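Local coordinates for 3-hydroxyisobutyrate dehydrogenase (Salmonella typhimurium, PDB 3G0O), which probably oxidises L-threonate to 2-oxo-tetronate with NAD(+) as preferred cosubstrate, as a member of the 3-hydroxyisobutyrate dehydrogenase-related family, at residues A[45-48]-A[49-53]; A[110-113]-A[114-118]. All blocks are in the same frame, centred on the assembly; numbering follows the deposited sequence.

Overall arrangement
Both contacts are local and belong to the Rossmann-type NAD-binding domain, in which they lie far apart: their centres are 31 Å from each other and their nearest atoms about 20 Å. Interaction 1 is a surface contact where helix 40-48 ends and the chain leads into the edge strand 53-55. Interaction 2 is partly buried and follows the last two turns of helix 106-117, between strands 97-100 and 122-129. They share no helix or strand. Their chemistry differs accordingly: residues 45-53 replace the regular helical bonding with a glycine-based Schellman motif, whereas residues 110-118 keep it and carry a buried Ile112-Leu116 pair on one face.

Interaction 1: residues A[45-48]-A[49-53]; sequences NLLA and EGACG
Ala51 turns its methyl group back onto the flank of Leu46, and the two side chains form the main apolar meeting of this helix end. The nearest pair is Leu46 CG to Ala51 CB, 3.7 Å, with the leucine branch point rather than a methyl tip making the closest approach. Leu46 carries CG anti to its own backbone N (chi1 -150°), which places the branch beside its carbonyl carbon, on the side where Ala51 returns. Leu47 sends its CD2 methyl further along the chain, 3.8 Å from Gly53 CA. In Glu49, CG sits anti to the carbonyl carbon (chi1 -74°) and 3.3 Å from Asn45 O; from there the extended chain runs back past Asn45, and OE1 forms a salt bridge with Arg24 NE of helix 17-28.

The backbone that sets these side chains is a Schellman motif with Gly50, at positive phi (109°), as its C-prime residue. Ala51 N donates to Leu46 O at 3.1 Å and Gly50 N to Leu47 O at 3.0 Å, both nearly straight at the hydrogen. Leu46 O has a second donor in Glu49 N at 3.0 Å, but this bond is bent and comes from above the carbonyl plane, on the face opposite to Ala51 N. By contrast, the bond from Glu49 N to Asn45 O is weak. A water donates to Leu47 O. At the backbone angles of Gly50 a CB would press against the preceding carbonyl oxygen, which explains a glycine here.

Beyond the turn, Gly53 and Cys52 pair by backbone with Gly35 and Thr33 of strand 32-36, so the motif delivers the chain from helix 40-48 into the edge strand 53-55, while Leu46 and Glu49 touch Ala23 and Leu27 of helix 17-28.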
ATOM      1  N   ASN A  45      19.964  24.025  14.754  1.00 27.41           N
ATOM      2  CA  ASN A  45      20.411  23.398  13.515  1.00 28.17           C
ATOM      3  C   ASN A  45      20.109  24.269  12.315  1.00 27.78           C
ATOM      4  O   ASN A  45      20.911  24.353  11.389  1.00 28.71           O
ATOM      5  CB  ASN A  45      19.736  22.049  13.282  1.00 30.42           C
ATOM      6  CG  ASN A  45      20.213  20.996  14.228  1.00 33.43           C
ATOM      7  OD1 ASN A  45      21.381  20.981  14.617  1.00 34.00           O
ATOM      8  ND2 ASN A  45      19.318  20.088  14.601  1.00 34.91           N
ATOM      9  N   LEU A  46      18.939  24.897  12.326  1.00 26.95           N
ATOM     10  CA  LEU A  46      18.540  25.746  11.216  1.00 26.83           C
ATOM     11  C   LEU A  46      19.466  26.954  11.117  1.00 26.11           C
ATOM     12  O   LEU A  46      19.873  27.342  10.023  1.00 23.78           O
ATOM     13  CB  LEU A  46      17.088  26.197  11.394  1.00 28.59           C
ATOM     14  CG  LEU A  46      16.325  26.447  10.093  1.00 30.39           C
ATOM     15  CD1 LEU A  46      16.312  25.170   9.257  1.00 30.73           C
ATOM     16  CD2 LEU A  46      14.904  26.889  10.406  1.00 30.57           C
ATOM     17  N   LEU A  47      19.804  27.535  12.265  1.00 25.88           N
ATOM     18  CA  LEU A  47      20.695  28.690  12.293  1.00 26.56           C
ATOM     19  C   LEU A  47      22.053  28.289  11.733  1.00 27.43           C
ATOM     20  O   LEU A  47      22.630  28.994  10.901  1.00 27.47           O
ATOM     21  CB  LEU A  47      20.848  29.213  13.729  1.00 26.89           C
ATOM     22  CG  LEU A  47      19.591  29.838  14.349  1.00 27.39           C
ATOM     23  CD1 LEU A  47      19.884  30.296  15.769  1.00 28.58           C
ATOM     24  CD2 LEU A  47      19.128  31.009  13.496  1.00 28.91           C
ATOM     25  N   ALA A  48      22.554  27.143  12.183  1.00 28.01           N
ATOM     26  CA  ALA A  48      23.839  26.635  11.726  1.00 28.16           C
ATOM     27  C   ALA A  48      23.824  26.392  10.222  1.00 28.96           C
ATOM     28  O   ALA A  48      24.875  26.330   9.583  1.00 27.72           O
ATOM     29  CB  ALA A  48      24.175  25.344  12.456  1.00 29.81           C
ATOM     30  N   GLU A  49      22.629  26.260   9.656  1.00 29.21           N
ATOM     31  CA  GLU A  49      22.492  26.012   8.230  1.00 29.92           C
ATOM     32  C   GLU A  49      22.166  27.230   7.375  1.00 29.85           C
ATOM     33  O   GLU A  49      21.892  27.096   6.182  1.00 31.10           O
ATOM     34  CB  GLU A  49      21.465  24.903   8.003  1.00 30.54           C
ATOM     35  CG  GLU A  49      22.017  23.536   8.380  1.00 33.00           C
ATOM     36  CD  GLU A  49      20.959  22.456   8.426  1.00 34.38           C
ATOM     37  OE1 GLU A  49      20.219  22.299   7.433  1.00 34.39           O
ATOM     38  OE2 GLU A  49      20.876  21.760   9.461  1.00 35.71           O
ATOM     39  N   GLY A  50      22.192  28.416   7.979  1.00 29.40           N
ATOM     40  CA  GLY A  50      21.942  29.625   7.212  1.00 28.84           C
ATOM     41  C   GLY A  50      20.648  30.390   7.420  1.00 28.46           C
ATOM     42  O   GLY A  50      20.436  31.412   6.770  1.00 28.39           O
ATOM     43  N   ALA A  51      19.783  29.918   8.309  1.00 27.85           N
ATOM     44  CA  ALA A  51      18.523  30.611   8.557  1.00 27.48           C
ATOM     45  C   ALA A  51      18.757  32.036   9.058  1.00 26.02           C
ATOM     46  O   ALA A  51      19.722  32.304   9.773  1.00 25.35           O
ATOM     47  CB  ALA A  51      17.697  29.837   9.573  1.00 27.23           C
ATOM     48  N   CYS A  52      17.873  32.948   8.672  1.00 25.21           N
ATOM     49  CA  CYS A  52      17.981  34.336   9.110  1.00 25.57           C
ATOM     50  C   CYS A  52      17.680  34.423  10.602  1.00 25.36           C
ATOM     51  O   CYS A  52      18.225  35.270  11.310  1.00 25.59           O
ATOM     52  CB  CYS A  52      16.995  35.217   8.342  1.00 25.11           C
ATOM     53  SG  CYS A  52      17.357  35.371   6.588  1.00 28.48           S
ATOM     54  N   GLY A  53      16.806  33.540  11.071  1.00 24.94           N
ATOM     55  CA  GLY A  53      16.443  33.531  12.474  1.00 23.07           C
ATOM     56  C   GLY A  53      15.661  32.281  12.829  1.00 24.54           C
ATOM     57  O   GLY A  53      15.084  31.639  11.954  1.00 23.54           O
TER
HETATM   58  O   HOH W   1      22.094  31.814  10.244  1.00 34.40           O

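Interaction 2: residues A[110-113]-A[114-118]; sequences QEIA and AALTA
Four successive backbone hydrogen bonds join residues 110-113 to 114-117, each from a residue to the one four places earlier, the defining pattern of an alpha-helix. Ala114 N donates to Gln110 O, Ala115 N to Glu111 O, Leu116 N to Ile112 O and Thr117 N to Ala113 O. The shortest is Thr117 N to Ala113 O at 2.8 Å, the longest Ala115 N to Glu111 O at 3.2 Å. None is bent below 150° at the hydrogen, so this stretch of helix is regular.

Apolar contact is concentrated on one face. Ile112 and Leu116, one turn apart, lie side by side and point the same way, with Ile112 CG2 at 4.1 Å from Leu116 CD1. In Ile112 it is CG1 that takes the position anti to the carbonyl carbon (chi1 -66°), which leaves CG2 beside that carbon, facing Leu116 CD1. Leu116 also lays its CG over the preceding turn, 3.4 Å from Ile112 O. Both side chains are buried, packed on Met123 of strand 122-129 and on Leu82 of helix 75-82; Ala113 meets Met123 too, and Pro172.

The polar residues are exposed. Glu111 OE1 ties this helix to helix 75-82 through a salt bridge with Arg79 NH2, and Gln110 NE2 is hydrogen-bonded to Ser106 OG near the start of the same helix as itself. Thr117 has OG1 anti to its carbonyl carbon (chi1 -65°), which brings it back to 2.9 Å from Ala113 O.

Taken together, the chemistry is that of an amphipathic crossover helix of a beta-alpha-beta unit: four main-chain bonds hold the turns together, buried aliphatic groups seat it against the sheet and the neighbouring helix, and its exposed residues include a glutamate bound to that same helix.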
ATOM      1  N   GLN A 110     -11.845  26.771   6.131  1.00 24.50           N
ATOM      2  CA  GLN A 110     -12.636  27.894   5.638  1.00 26.19           C
ATOM      3  C   GLN A 110     -12.748  29.010   6.678  1.00 26.68           C
ATOM      4  O   GLN A 110     -12.650  30.191   6.343  1.00 26.10           O
ATOM      5  CB  GLN A 110     -14.027  27.410   5.227  1.00 27.59           C
ATOM      6  CG  GLN A 110     -14.013  26.476   4.026  1.00 31.22           C
ATOM      7  CD  GLN A 110     -15.365  25.846   3.758  1.00 34.16           C
ATOM      8  OE1 GLN A 110     -16.359  26.542   3.572  1.00 36.07           O
ATOM      9  NE2 GLN A 110     -15.408  24.518   3.738  1.00 36.93           N
ATOM     10  N   GLU A 111     -12.948  28.634   7.939  1.00 26.16           N
ATOM     11  CA  GLU A 111     -13.055  29.608   9.021  1.00 27.89           C
ATOM     12  C   GLU A 111     -11.744  30.383   9.182  1.00 28.40           C
ATOM     13  O   GLU A 111     -11.740  31.607   9.346  1.00 27.05           O
ATOM     14  CB  GLU A 111     -13.395  28.895  10.328  1.00 29.93           C
ATOM     15  CG  GLU A 111     -14.824  28.368  10.396  1.00 35.80           C
ATOM     16  CD  GLU A 111     -15.019  27.330  11.492  1.00 39.34           C
ATOM     17  OE1 GLU A 111     -14.495  27.529  12.609  1.00 41.11           O
ATOM     18  OE2 GLU A 111     -15.707  26.317  11.235  1.00 41.38           O
ATOM     19  N   ILE A 112     -10.633  29.657   9.130  1.00 26.46           N
ATOM     20  CA  ILE A 112      -9.313  30.256   9.263  1.00 25.44           C
ATOM     21  C   ILE A 112      -9.008  31.169   8.083  1.00 26.04           C
ATOM     22  O   ILE A 112      -8.427  32.242   8.252  1.00 25.59           O
ATOM     23  CB  ILE A 112      -8.224  29.159   9.352  1.00 24.07           C
ATOM     24  CG1 ILE A 112      -8.409  28.362  10.645  1.00 23.79           C
ATOM     25  CG2 ILE A 112      -6.836  29.782   9.277  1.00 23.25           C
ATOM     26  CD1 ILE A 112      -7.524  27.140  10.754  1.00 23.43           C
ATOM     27  N   ALA A 113      -9.396  30.742   6.884  1.00 25.41           N
ATOM     28  CA  ALA A 113      -9.150  31.536   5.687  1.00 26.39           C
ATOM     29  C   ALA A 113      -9.919  32.855   5.742  1.00 27.25           C
ATOM     30  O   ALA A 113      -9.394  33.906   5.373  1.00 27.06           O
ATOM     31  CB  ALA A 113      -9.548  30.750   4.448  1.00 27.05           C
ATOM     32  N   ALA A 114     -11.163  32.799   6.204  1.00 27.37           N
ATOM     33  CA  ALA A 114     -11.979  34.001   6.300  1.00 28.57           C
ATOM     34  C   ALA A 114     -11.331  35.019   7.236  1.00 28.97           C
ATOM     35  O   ALA A 114     -11.282  36.214   6.933  1.00 29.65           O
ATOM     36  CB  ALA A 114     -13.379  33.646   6.794  1.00 28.78           C
ATOM     37  N   ALA A 115     -10.833  34.538   8.371  1.00 27.75           N
ATOM     38  CA  ALA A 115     -10.189  35.401   9.357  1.00 27.37           C
ATOM     39  C   ALA A 115      -8.932  36.061   8.795  1.00 27.97           C
ATOM     40  O   ALA A 115      -8.649  37.225   9.088  1.00 27.49           O
ATOM     41  CB  ALA A 115      -9.839  34.593  10.604  1.00 26.07           C
ATOM     42  N   LEU A 116      -8.181  35.315   7.991  1.00 27.09           N
ATOM     43  CA  LEU A 116      -6.955  35.834   7.395  1.00 27.36           C
ATOM     44  C   LEU A 116      -7.254  36.800   6.252  1.00 28.19           C
ATOM     45  O   LEU A 116      -6.546  37.788   6.066  1.00 28.87           O
ATOM     46  CB  LEU A 116      -6.079  34.679   6.888  1.00 25.08           C
ATOM     47  CG  LEU A 116      -5.448  33.775   7.953  1.00 24.58           C
ATOM     48  CD1 LEU A 116      -4.693  32.637   7.291  1.00 24.43           C
ATOM     49  CD2 LEU A 116      -4.510  34.591   8.830  1.00 25.68           C
ATOM     50  N   THR A 117      -8.301  36.515   5.485  1.00 29.32           N
ATOM     51  CA  THR A 117      -8.681  37.379   4.374  1.00 30.90           C
ATOM     52  C   THR A 117      -9.053  38.762   4.896  1.00 31.82           C
ATOM     53  O   THR A 117      -8.737  39.779   4.275  1.00 32.16           O
ATOM     54  CB  THR A 117      -9.883  36.802   3.601  1.00 31.34           C
ATOM     55  OG1 THR A 117      -9.502  35.573   2.972  1.00 30.31           O
ATOM     56  CG2 THR A 117     -10.355  37.781   2.538  1.00 31.80           C
ATOM     57  N   ALA A 118      -9.726  38.790   6.042  1.00 32.08           N
ATOM     58  CA  ALA A 118     -10.139  40.044   6.656  1.00 32.94           C
ATOM     59  C   ALA A 118      -8.927  40.911   6.982  1.00 33.99           C
ATOM     60  O   ALA A 118      -9.037  42.133   7.069  1.00 35.49           O
ATOM     61  CB  ALA A 118     -10.936  39.763   7.918  1.00 32.21           C
TER